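Probable mannosyltransferase KTR4 (Saccharomyces cerevisiae, PDB 5A07) has a GT-A glycosyltransferase fold, is classed as a probable mannosyltransferase, and holds guanosine-5'-diphosphate and a manganese ion in this structure. Local coordinates at residues B[108-113]-B[210-215]; B[206-211]-B[352-357]; B[269-274]-B[348-353]. One frame throughout, in Å; residues are numbered along the deposited sequence.

Contact 1: residues B[108-113]-B[210-215]; sequences LSLVRN and RFYSKE. With GDP (guanosine-5'-diphosphate), chain F.
Leu-110 fits between Phe-211, Tyr-212 and the bound GDP. Leu-110 CB lies 3.7 Å from CE2 of Tyr-212 and close to the hydroxyl. A chi1 of 175° points Leu-110 CG at the nucleotide, 3.6 Å from GDP N3. Each methyl beyond it touches both the ligand and an aromatic ring. CD2 sits between O4' of the ribose and the Tyr-212 ring. Leu-110 CD1 reaches Phe-211 CE2 at 3.9 Å, oblique to that ring, and also meets GDP N2. This is the end of strand 105-110, a parallel strand in the central sheet of the GT-A fold, where the chain leaves the sheet to form part of the nucleotide pocket. Both rings come from helix 203-214. Leu-108, two residues back on the same side of the strand, brings CD2 to the edge of the Tyr-212 ring, 4.1 Å from CE1. No direct hydrogen bond joins the segments. A water bridges them instead, 2.7 Å from Tyr-212 OH and 3.1 Å from Leu-110 N, which donates to it. The same water bonds to GDP O3'. Leu-110 O accepts from both ribose hydroxyls, with O3' at 2.7 Å. One face of the Arg-112 guanidinium lies over the C8-N7 edge of the guanine, NH1 3.3 Å from N7.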
loop_
_atom_site.group_PDB
_atom_site.type_symbol
_atom_site.label_atom_id
_atom_site.label_comp_id
_atom_site.label_asym_id
_atom_site.label_seq_id
_atom_site.Cartn_x
_atom_site.Cartn_y
_atom_site.Cartn_z
ATOM N N LEU B 108 -11.585 1.670 -6.481
ATOM C CA LEU B 108 -11.057 2.862 -7.073
ATOM C C LEU B 108 -9.938 2.578 -8.046
ATOM O O LEU B 108 -9.002 1.836 -7.730
ATOM C CB LEU B 108 -10.495 3.791 -5.981
ATOM C CG LEU B 108 -9.698 4.995 -6.503
ATOM C CD1 LEU B 108 -10.559 6.010 -7.231
ATOM C CD2 LEU B 108 -8.981 5.705 -5.361
ATOM N N SER B 109 -9.973 3.189 -9.237
ATOM C CA SER B 109 -8.861 3.103 -10.148
ATOM C C SER B 109 -8.568 4.490 -10.743
ATOM O O SER B 109 -9.454 5.111 -11.351
ATOM C CB SER B 109 -9.122 2.170 -11.346
ATOM O OG SER B 109 -9.686 0.907 -11.021
ATOM N N LEU B 110 -7.311 4.870 -10.647
ATOM C CA LEU B 110 -6.765 5.991 -11.355
ATOM C C LEU B 110 -6.153 5.429 -12.576
ATOM O O LEU B 110 -5.187 4.667 -12.480
ATOM C CB LEU B 110 -5.675 6.640 -10.506
ATOM C CG LEU B 110 -4.911 7.776 -11.142
ATOM C CD1 LEU B 110 -5.795 9.029 -11.227
ATOM C CD2 LEU B 110 -3.603 8.120 -10.418
ATOM N N VAL B 111 -6.704 5.793 -13.757
ATOM C CA VAL B 111 -6.241 5.228 -14.999
ATOM C C VAL B 111 -6.363 6.220 -16.154
ATOM O O VAL B 111 -7.116 7.186 -16.045
ATOM C CB VAL B 111 -7.068 3.993 -15.426
ATOM C CG1 VAL B 111 -6.684 2.785 -14.571
ATOM C CG2 VAL B 111 -8.536 4.189 -15.234
ATOM N N ARG B 112 -5.606 5.925 -17.212
ATOM C CA ARG B 112 -5.623 6.693 -18.422
ATOM C C ARG B 112 -6.594 6.048 -19.395
ATOM O O ARG B 112 -6.963 4.886 -19.262
ATOM C CB ARG B 112 -4.240 6.733 -19.025
ATOM C CG ARG B 112 -3.221 7.544 -18.246
ATOM C CD ARG B 112 -1.782 7.218 -18.646
ATOM N NE ARG B 112 -1.570 5.902 -18.018
ATOM C CZ ARG B 112 -0.466 5.473 -17.421
ATOM N NH1 ARG B 112 0.604 6.239 -17.381
ATOM N NH2 ARG B 112 -0.458 4.271 -16.836
ATOM N N ASN B 113 -7.064 6.824 -20.387
ATOM C CA ASN B 113 -7.879 6.241 -21.469
ATOM C C ASN B 113 -7.222 5.044 -22.125
ATOM O O ASN B 113 -7.880 4.021 -22.462
ATOM C CB ASN B 113 -8.287 7.335 -22.513
ATOM C CG ASN B 113 -9.388 8.259 -21.944
ATOM O OD1 ASN B 113 -10.487 7.822 -21.615
ATOM N ND2 ASN B 113 -9.059 9.522 -21.780
ATOM N N ARG B 210 2.261 11.991 -5.940
ATOM C CA ARG B 210 1.733 13.008 -5.075
ATOM C C ARG B 210 0.200 12.940 -4.924
ATOM O O ARG B 210 -0.345 13.061 -3.783
ATOM C CB ARG B 210 2.172 14.363 -5.646
ATOM C CG ARG B 210 1.503 15.565 -4.968
ATOM C CD ARG B 210 2.308 16.809 -5.445
ATOM N NE ARG B 210 1.658 18.043 -5.091
ATOM C CZ ARG B 210 0.903 18.785 -5.909
ATOM N NH1 ARG B 210 0.676 18.400 -7.139
ATOM N NH2 ARG B 210 0.440 19.963 -5.495
ATOM N N PHE B 211 -0.520 12.748 -6.051
ATOM C CA PHE B 211 -1.979 12.666 -6.021
ATOM C C PHE B 211 -2.408 11.443 -5.136
ATOM O O PHE B 211 -3.314 11.571 -4.316
ATOM C CB PHE B 211 -2.515 12.451 -7.440
ATOM C CG PHE B 211 -3.985 12.207 -7.510
ATOM C CD1 PHE B 211 -4.890 13.255 -7.469
ATOM C CD2 PHE B 211 -4.487 10.931 -7.662
ATOM C CE1 PHE B 211 -6.260 13.050 -7.471
ATOM C CE2 PHE B 211 -5.885 10.698 -7.676
ATOM C CZ PHE B 211 -6.780 11.770 -7.578
ATOM N N TYR B 212 -1.761 10.306 -5.355
ATOM C CA TYR B 212 -2.150 9.081 -4.533
ATOM C C TYR B 212 -1.735 9.215 -3.061
ATOM O O TYR B 212 -2.328 8.574 -2.170
ATOM C CB TYR B 212 -1.634 7.790 -5.184
ATOM C CG TYR B 212 -2.732 6.957 -5.832
ATOM C CD1 TYR B 212 -3.950 6.753 -5.179
ATOM C CD2 TYR B 212 -2.559 6.347 -7.109
ATOM C CE1 TYR B 212 -4.952 5.984 -5.752
ATOM C CE2 TYR B 212 -3.548 5.543 -7.646
ATOM C CZ TYR B 212 -4.739 5.361 -6.979
ATOM O OH TYR B 212 -5.761 4.548 -7.517
ATOM N N SER B 213 -0.773 10.099 -2.773
ATOM C CA SER B 213 -0.340 10.335 -1.399
ATOM C C SER B 213 -1.339 11.210 -0.705
ATOM O O SER B 213 -1.814 10.887 0.405
ATOM C CB SER B 213 1.062 10.993 -1.306
ATOM O OG SER B 213 2.109 10.177 -1.843
ATOM N N LYS B 214 -1.702 12.337 -1.332
ATOM C CA LYS B 214 -2.375 13.414 -0.543
ATOM C C LYS B 214 -3.641 14.043 -1.069
ATOM O O LYS B 214 -4.282 14.831 -0.366
ATOM C CB LYS B 214 -1.352 14.537 -0.231
ATOM C CG LYS B 214 -1.071 15.495 -1.394
ATOM C CD LYS B 214 -0.005 16.508 -0.949
ATOM C CE LYS B 214 -0.042 17.840 -1.673
ATOM N NZ LYS B 214 -1.399 18.431 -1.613
ATOM N N GLU B 215 -4.050 13.672 -2.277
ATOM C CA GLU B 215 -5.183 14.355 -2.913
ATOM C C GLU B 215 -6.365 13.457 -3.281
ATOM O O GLU B 215 -7.504 13.951 -3.281
ATOM C CB GLU B 215 -4.678 15.090 -4.125
ATOM C CG GLU B 215 -5.730 15.890 -4.905
ATOM C CD GLU B 215 -6.492 16.915 -4.067
ATOM O OE1 GLU B 215 -5.935 17.367 -3.059
ATOM O OE2 GLU B 215 -7.656 17.231 -4.403
HETATM P PB GDP F . 3.744 1.506 -11.037
HETATM O O1B GDP F . 4.687 1.018 -12.071
HETATM O O2B GDP F . 4.246 2.277 -9.959
HETATM O O3B GDP F . 2.739 0.479 -10.673
HETATM O O3A GDP F . 3.024 2.708 -11.856
HETATM P PA GDP F . 1.724 2.746 -12.764
HETATM O O1A GDP F . 1.958 3.311 -14.097
HETATM O O2A GDP F . 0.894 1.529 -12.766
HETATM O "O5'" GDP F . 0.911 3.869 -12.010
HETATM C "C5'" GDP F . 0.131 3.763 -10.812
HETATM C "C4'" GDP F . -1.356 3.973 -11.042
HETATM O "O4'" GDP F . -1.535 5.325 -11.484
HETATM C "C3'" GDP F . -1.974 3.068 -12.095
HETATM O "O3'" GDP F . -3.365 2.848 -11.754
HETATM C "C2'" GDP F . -1.826 3.901 -13.379
HETATM O "O2'" GDP F . -2.839 3.602 -14.329
HETATM C "C1'" GDP F . -2.039 5.268 -12.832
HETATM N N9 GDP F . -1.307 6.333 -13.559
HETATM C C8 GDP F . 0.032 6.507 -13.700
HETATM N N7 GDP F . 0.270 7.684 -14.409
HETATM C C5 GDP F . -0.951 8.238 -14.680
HETATM C C6 GDP F . -1.395 9.464 -15.371
HETATM O O6 GDP F . -0.448 10.185 -15.821
HETATM N N1 GDP F . -2.713 9.683 -15.470
HETATM C C2 GDP F . -3.656 8.796 -14.973
HETATM N N2 GDP F . -4.948 9.072 -15.115
HETATM N N3 GDP F . -3.294 7.644 -14.329
HETATM C C4 GDP F . -1.993 7.373 -14.119
HETATM O O HOH W 1 -5.262 2.806 -9.506
#

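Contact 2: residues B[206-211]-B[352-357]; sequences HNMCRF and WGDAPV. With GDP (guanosine-5'-diphosphate), chain F.
Asp-354 OD2 is gripped by two groups, a salt bridge from Arg-230 and a hydrogen bond with Thr-319, while the CB of the same residue packs on the backbone of Cys-209. In this GT-A glycosyltransferase fold the contact sets the start of helix 354-365 against the middle of helix 203-214. Gly-353 is the N-cap residue, and Asp-354 is the first residue of the helix. The backbones come very close here, with the CA atoms of Cys-209 and Asp-354 only 4.8 Å apart. Small groups fill the join. Asp-354 CB lies 3.6 Å from Cys-209 O, an oxygen that accepts a hydrogen bond from Ser-213 OG. Cys-209 SG is 3.8 Å from Gly-353 CA. No hydrogen bond crosses between the segments, so packing alone joins them directly. On the nucleotide side, Met-208 bends round to the ligand. Its CG is anti to the backbone N (chi1 180°), and the chain then folds at chi2 and chi3. Met-208 CG comes to 3.4 Å from O4' of GDP. The terminal Met-208 CE lies 3.7 Å from GDP C5'. Met-208 SD sits between the ribose and Asp-354, at 4.1 Å from Asp-354 OD1. The indole of Trp-352 leads away from helix 203-214. The backbone of Trp-352 nevertheless takes part, for its O lies 3.3 Å from Cys-209 CB.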
loop_
_atom_site.group_PDB
_atom_site.type_symbol
_atom_site.label_atom_id
_atom_site.label_comp_id
_atom_site.label_asym_id
_atom_site.label_seq_id
_atom_site.Cartn_x
_atom_site.Cartn_y
_atom_site.Cartn_z
ATOM N N HIS B 206 5.579 11.588 -11.152
ATOM C CA HIS B 206 5.650 12.445 -9.991
ATOM C C HIS B 206 4.271 12.939 -9.564
ATOM O O HIS B 206 3.895 12.908 -8.396
ATOM C CB HIS B 206 6.584 13.633 -10.289
ATOM C CG HIS B 206 8.014 13.266 -10.463
ATOM N ND1 HIS B 206 8.955 13.493 -9.473
ATOM C CD2 HIS B 206 8.704 12.724 -11.512
ATOM C CE1 HIS B 206 10.157 13.148 -9.917
ATOM N NE2 HIS B 206 10.040 12.668 -11.151
ATOM N N ASN B 207 3.480 13.424 -10.508
ATOM C CA ASN B 207 2.156 13.927 -10.205
ATOM C C ASN B 207 1.295 12.812 -9.639
ATOM O O ASN B 207 0.519 13.079 -8.767
ATOM C CB ASN B 207 1.443 14.474 -11.464
ATOM C CG ASN B 207 2.120 15.750 -11.993
ATOM O OD1 ASN B 207 2.896 16.440 -11.296
ATOM N ND2 ASN B 207 1.798 16.085 -13.209
ATOM N N MET B 208 1.395 11.623 -10.211
ATOM C CA MET B 208 0.605 10.490 -9.713
ATOM C C MET B 208 0.942 10.141 -8.256
ATOM O O MET B 208 0.063 9.965 -7.423
ATOM C CB MET B 208 0.818 9.320 -10.605
ATOM C CG MET B 208 0.039 8.052 -10.173
ATOM S SD MET B 208 0.917 7.045 -8.928
ATOM C CE MET B 208 2.426 6.490 -9.708
ATOM N N CYS B 209 2.213 10.087 -7.971
ATOM C CA CYS B 209 2.666 9.738 -6.616
ATOM C C CYS B 209 2.163 10.714 -5.583
ATOM O O CYS B 209 1.675 10.388 -4.474
ATOM C CB CYS B 209 4.178 9.675 -6.586
ATOM S SG CYS B 209 4.946 8.299 -7.420
ATOM N N ARG B 210 2.261 11.991 -5.940
ATOM C CA ARG B 210 1.733 13.008 -5.075
ATOM C C ARG B 210 0.200 12.940 -4.924
ATOM O O ARG B 210 -0.345 13.061 -3.783
ATOM C CB ARG B 210 2.172 14.363 -5.646
ATOM C CG ARG B 210 1.503 15.565 -4.968
ATOM C CD ARG B 210 2.308 16.809 -5.445
ATOM N NE ARG B 210 1.658 18.043 -5.091
ATOM C CZ ARG B 210 0.903 18.785 -5.909
ATOM N NH1 ARG B 210 0.676 18.400 -7.139
ATOM N NH2 ARG B 210 0.440 19.963 -5.495
ATOM N N PHE B 211 -0.520 12.748 -6.051
ATOM C CA PHE B 211 -1.979 12.666 -6.021
ATOM C C PHE B 211 -2.408 11.443 -5.136
ATOM O O PHE B 211 -3.314 11.571 -4.316
ATOM C CB PHE B 211 -2.515 12.451 -7.440
ATOM C CG PHE B 211 -3.985 12.207 -7.510
ATOM C CD1 PHE B 211 -4.890 13.255 -7.469
ATOM C CD2 PHE B 211 -4.487 10.931 -7.662
ATOM C CE1 PHE B 211 -6.260 13.050 -7.471
ATOM C CE2 PHE B 211 -5.885 10.698 -7.676
ATOM C CZ PHE B 211 -6.780 11.770 -7.578
ATOM N N TRP B 352 9.569 10.691 -4.561
ATOM C CA TRP B 352 8.921 10.043 -3.457
ATOM C C TRP B 352 7.624 9.347 -3.935
ATOM O O TRP B 352 6.724 10.013 -4.445
ATOM C CB TRP B 352 8.555 11.061 -2.391
ATOM C CG TRP B 352 9.690 11.713 -1.664
ATOM C CD1 TRP B 352 10.985 11.378 -1.721
ATOM C CD2 TRP B 352 9.599 12.850 -0.788
ATOM N NE1 TRP B 352 11.712 12.192 -0.902
ATOM C CE2 TRP B 352 10.880 13.118 -0.335
ATOM C CE3 TRP B 352 8.551 13.658 -0.344
ATOM C CZ2 TRP B 352 11.168 14.166 0.549
ATOM C CZ3 TRP B 352 8.844 14.728 0.529
ATOM C CH2 TRP B 352 10.138 14.953 0.961
ATOM N N GLY B 353 7.525 8.029 -3.744
ATOM C CA GLY B 353 6.324 7.262 -4.067
ATOM C C GLY B 353 5.227 7.381 -3.036
ATOM O O GLY B 353 5.476 7.651 -1.844
ATOM N N ASP B 354 4.000 7.181 -3.479
ATOM C CA ASP B 354 2.878 7.129 -2.549
ATOM C C ASP B 354 3.035 5.991 -1.500
ATOM O O ASP B 354 2.578 6.119 -0.387
ATOM C CB ASP B 354 1.546 7.067 -3.226
ATOM C CG ASP B 354 1.365 5.812 -4.095
ATOM O OD1 ASP B 354 1.877 5.752 -5.209
ATOM O OD2 ASP B 354 0.676 4.907 -3.618
ATOM N N ALA B 355 3.669 4.900 -1.902
ATOM C CA ALA B 355 3.825 3.729 -1.040
ATOM C C ALA B 355 4.676 4.016 0.237
ATOM O O ALA B 355 4.161 3.875 1.341
ATOM C CB ALA B 355 4.342 2.570 -1.832
ATOM N N PRO B 356 5.895 4.546 0.102
ATOM C CA PRO B 356 6.610 4.899 1.351
ATOM C C PRO B 356 5.969 5.974 2.178
ATOM O O PRO B 356 5.999 5.939 3.403
ATOM C CB PRO B 356 8.042 5.266 0.865
ATOM C CG PRO B 356 7.866 5.596 -0.610
ATOM C CD PRO B 356 6.739 4.722 -1.092
ATOM N N VAL B 357 5.384 6.967 1.526
ATOM C CA VAL B 357 4.698 8.028 2.224
ATOM C C VAL B 357 3.514 7.548 3.000
ATOM O O VAL B 357 3.344 7.866 4.194
ATOM C CB VAL B 357 4.288 9.140 1.229
ATOM C CG1 VAL B 357 3.334 10.169 1.851
ATOM C CG2 VAL B 357 5.537 9.803 0.661
HETATM P PB GDP F . 3.744 1.506 -11.037
HETATM O O1B GDP F . 4.687 1.018 -12.071
HETATM O O2B GDP F . 4.246 2.277 -9.959
HETATM O O3B GDP F . 2.739 0.479 -10.673
HETATM O O3A GDP F . 3.024 2.708 -11.856
HETATM P PA GDP F . 1.724 2.746 -12.764
HETATM O O1A GDP F . 1.958 3.311 -14.097
HETATM O O2A GDP F . 0.894 1.529 -12.766
HETATM O "O5'" GDP F . 0.911 3.869 -12.010
HETATM C "C5'" GDP F . 0.131 3.763 -10.812
HETATM C "C4'" GDP F . -1.356 3.973 -11.042
HETATM O "O4'" GDP F . -1.535 5.325 -11.484
HETATM C "C3'" GDP F . -1.974 3.068 -12.095
HETATM O "O3'" GDP F . -3.365 2.848 -11.754
HETATM C "C2'" GDP F . -1.826 3.901 -13.379
HETATM O "O2'" GDP F . -2.839 3.602 -14.329
HETATM C "C1'" GDP F . -2.039 5.268 -12.832
HETATM N N9 GDP F . -1.307 6.333 -13.559
HETATM C C8 GDP F . 0.032 6.507 -13.700
HETATM N N7 GDP F . 0.270 7.684 -14.409
HETATM C C5 GDP F . -0.951 8.238 -14.680
HETATM C C6 GDP F . -1.395 9.464 -15.371
HETATM O O6 GDP F . -0.448 10.185 -15.821
HETATM N N1 GDP F . -2.713 9.683 -15.470
HETATM C C2 GDP F . -3.656 8.796 -14.973
HETATM N N2 GDP F . -4.948 9.072 -15.115
HETATM N N3 GDP F . -3.294 7.644 -14.329
HETATM C C4 GDP F . -1.993 7.373 -14.119
#

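Contact 3: residues B[269-274]-B[348-353]; sequences IETLWT and YYERWG
Leu-272 packs its CB over one face of the Trp-352 indole, a CH-pi contact 3.8 Å from the centroid of the five-membered ring and 21° off the ring normal. This is the tight side of a join in the GT-A domain. It ties the start of helix 272-282 to the link between helices 346-349 and 354-365. Ile-269 adds CG2, 3.7 Å from Trp-352 CD1, in an oblique approach. Leu-341 and Lys-344 of helix 332-344 also touch the Trp-352 side chain. The other side is polar and nearer solvent. There Glu-350 reaches across with its carboxylate, beside the exposed Glu-270. Its OE1 accepts two bonds from opposite faces of the carboxylate plane. Thr-271 N comes on the syn side, nearly straight at 174° and 2.8 Å from Glu-350 OE1. Trp-352 NE1 comes from above the plane, also 2.8 Å from Glu-350 OE1. OE1 is thus shared between the Thr-271 backbone and the indole of its own segment. Thr-271 holds the N-cap position of helix 272-282, yet its side chain makes no capping bond. Its chi1 of 67° turns OG1 to Glu-350 OE2 instead, at a very short and doubtful 2.5 Å. Thr-271 OG1 also lies at the edge of the indole, 3.7 Å from Trp-352 CZ2.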
loop_
_atom_site.group_PDB
_atom_site.type_symbol
_atom_site.label_atom_id
_atom_site.label_comp_id
_atom_site.label_asym_id
_atom_site.label_seq_id
_atom_site.Cartn_x
_atom_site.Cartn_y
_atom_site.Cartn_z
ATOM N N ILE B 269 14.177 8.272 -2.481
ATOM C CA ILE B 269 13.688 8.847 -1.252
ATOM C C ILE B 269 14.819 9.272 -0.333
ATOM O O ILE B 269 14.755 9.126 0.907
ATOM C CB ILE B 269 12.760 7.863 -0.486
ATOM C CG1 ILE B 269 13.440 6.521 -0.260
ATOM C CG2 ILE B 269 11.437 7.780 -1.240
ATOM C CD1 ILE B 269 12.645 5.527 0.634
ATOM N N GLU B 270 15.846 9.871 -0.922
ATOM C CA GLU B 270 17.034 10.276 -0.147
ATOM C C GLU B 270 16.721 11.012 1.137
ATOM O O GLU B 270 17.289 10.667 2.201
ATOM C CB GLU B 270 17.973 11.130 -1.020
ATOM C CG GLU B 270 19.224 11.532 -0.262
ATOM C CD GLU B 270 20.282 12.163 -1.166
ATOM O OE1 GLU B 270 19.886 12.740 -2.189
ATOM O OE2 GLU B 270 21.487 12.063 -0.841
ATOM N N THR B 271 15.844 11.996 1.120
ATOM C CA THR B 271 15.513 12.761 2.313
ATOM C C THR B 271 14.125 12.586 2.883
ATOM O O THR B 271 13.718 13.326 3.749
ATOM C CB THR B 271 15.732 14.300 2.120
ATOM O OG1 THR B 271 14.796 14.844 1.153
ATOM C CG2 THR B 271 17.200 14.585 1.704
ATOM N N LEU B 272 13.392 11.567 2.497
ATOM C CA LEU B 272 12.038 11.427 3.023
ATOM C C LEU B 272 11.999 11.084 4.551
ATOM O O LEU B 272 11.259 11.666 5.317
ATOM C CB LEU B 272 11.258 10.385 2.198
ATOM C CG LEU B 272 9.885 10.002 2.755
ATOM C CD1 LEU B 272 8.937 11.174 2.822
ATOM C CD2 LEU B 272 9.339 8.910 1.802
ATOM N N TRP B 273 12.836 10.169 4.956
ATOM C CA TRP B 273 12.938 9.808 6.394
ATOM C C TRP B 273 13.424 11.003 7.236
ATOM O O TRP B 273 12.861 11.318 8.254
ATOM C CB TRP B 273 13.952 8.638 6.560
ATOM C CG TRP B 273 14.146 8.235 7.990
ATOM C CD1 TRP B 273 15.228 8.520 8.779
ATOM C CD2 TRP B 273 13.179 7.589 8.838
ATOM N NE1 TRP B 273 15.001 8.069 10.058
ATOM C CE2 TRP B 273 13.768 7.459 10.109
ATOM C CE3 TRP B 273 11.901 7.056 8.623
ATOM C CZ2 TRP B 273 13.102 6.872 11.187
ATOM C CZ3 TRP B 273 11.230 6.460 9.677
ATOM C CH2 TRP B 273 11.841 6.336 10.948
ATOM N N THR B 274 14.500 11.649 6.819
ATOM C CA THR B 274 15.066 12.764 7.653
ATOM C C THR B 274 14.056 13.865 7.767
ATOM O O THR B 274 13.833 14.391 8.844
ATOM C CB THR B 274 16.436 13.248 7.128
ATOM O OG1 THR B 274 16.360 13.526 5.735
ATOM C CG2 THR B 274 17.436 12.118 7.217
ATOM N N TYR B 348 8.908 16.113 -6.198
ATOM C CA TYR B 348 9.477 16.565 -7.467
ATOM C C TYR B 348 11.000 16.633 -7.472
ATOM O O TYR B 348 11.632 16.170 -8.425
ATOM C CB TYR B 348 8.803 17.922 -7.874
ATOM C CG TYR B 348 7.314 17.781 -8.149
ATOM C CD1 TYR B 348 6.860 17.238 -9.339
ATOM C CD2 TYR B 348 6.382 18.138 -7.229
ATOM C CE1 TYR B 348 5.499 17.108 -9.589
ATOM C CE2 TYR B 348 5.022 18.011 -7.492
ATOM C CZ TYR B 348 4.605 17.470 -8.652
ATOM O OH TYR B 348 3.282 17.309 -8.871
ATOM N N TYR B 349 11.596 17.134 -6.396
ATOM C CA TYR B 349 13.060 17.167 -6.297
ATOM C C TYR B 349 13.679 15.808 -6.033
ATOM O O TYR B 349 14.899 15.569 -6.362
ATOM C CB TYR B 349 13.459 18.117 -5.184
ATOM C CG TYR B 349 12.973 19.562 -5.415
ATOM C CD1 TYR B 349 13.082 20.183 -6.685
ATOM C CD2 TYR B 349 12.404 20.308 -4.377
ATOM C CE1 TYR B 349 12.620 21.502 -6.896
ATOM C CE2 TYR B 349 11.973 21.607 -4.583
ATOM C CZ TYR B 349 12.080 22.200 -5.839
ATOM O OH TYR B 349 11.640 23.473 -6.002
ATOM N N GLU B 350 12.860 14.889 -5.473
ATOM C CA GLU B 350 13.248 13.516 -5.408
ATOM C C GLU B 350 12.134 12.747 -6.138
ATOM O O GLU B 350 11.466 13.328 -6.986
ATOM C CB GLU B 350 13.437 13.167 -3.937
ATOM C CG GLU B 350 14.604 13.957 -3.314
ATOM C CD GLU B 350 14.863 13.705 -1.819
ATOM O OE1 GLU B 350 14.407 12.669 -1.202
ATOM O OE2 GLU B 350 15.482 14.595 -1.235
ATOM N N ARG B 351 11.933 11.457 -5.861
ATOM C CA ARG B 351 10.890 10.711 -6.581
ATOM C C ARG B 351 10.085 9.963 -5.523
ATOM O O ARG B 351 9.933 8.730 -5.568
ATOM C CB ARG B 351 11.475 9.795 -7.686
ATOM C CG ARG B 351 10.464 9.598 -8.896
ATOM C CD ARG B 351 10.354 8.163 -9.351
ATOM N NE ARG B 351 9.897 7.377 -8.198
ATOM C CZ ARG B 351 9.928 6.044 -8.097
ATOM N NH1 ARG B 351 10.335 5.325 -9.092
ATOM N NH2 ARG B 351 9.503 5.433 -6.967
ATOM N N TRP B 352 9.569 10.691 -4.561
ATOM C CA TRP B 352 8.921 10.043 -3.457
ATOM C C TRP B 352 7.624 9.347 -3.935
ATOM O O TRP B 352 6.724 10.013 -4.445
ATOM C CB TRP B 352 8.555 11.061 -2.391
ATOM C CG TRP B 352 9.690 11.713 -1.664
ATOM C CD1 TRP B 352 10.985 11.378 -1.721
ATOM C CD2 TRP B 352 9.599 12.850 -0.788
ATOM N NE1 TRP B 352 11.712 12.192 -0.902
ATOM C CE2 TRP B 352 10.880 13.118 -0.335
ATOM C CE3 TRP B 352 8.551 13.658 -0.344
ATOM C CZ2 TRP B 352 11.168 14.166 0.549
ATOM C CZ3 TRP B 352 8.844 14.728 0.529
ATOM C CH2 TRP B 352 10.138 14.953 0.961
ATOM N N GLY B 353 7.525 8.029 -3.744
ATOM C CA GLY B 353 6.324 7.262 -4.067
ATOM C C GLY B 353 5.227 7.381 -3.036
ATOM O O GLY B 353 5.476 7.651 -1.844
#

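Contacts 1 and 2 are buried and share helix 203-214, with Arg-210 and Phe-211 in both. Contact 1 puts this helix against the central sheet; contact 2 puts it against the start of helix 354-365. Both touch GDP, and Leu-110 of contact 1 packs on Met-208 of contact 2. Contact 3 lies farther from the centre of the chain, is only partly buried and does not touch the nucleotide. It shares Trp-352 and Gly-353 with contact 2, and a probable hydrogen bond between Asn-207 OD1 and Tyr-348 OH also joins the two. The chemistry differs with burial. Packing joins the two buried contacts, with a bridging water in contact 1. Contact 3 adds direct hydrogen bonds to a carboxylate.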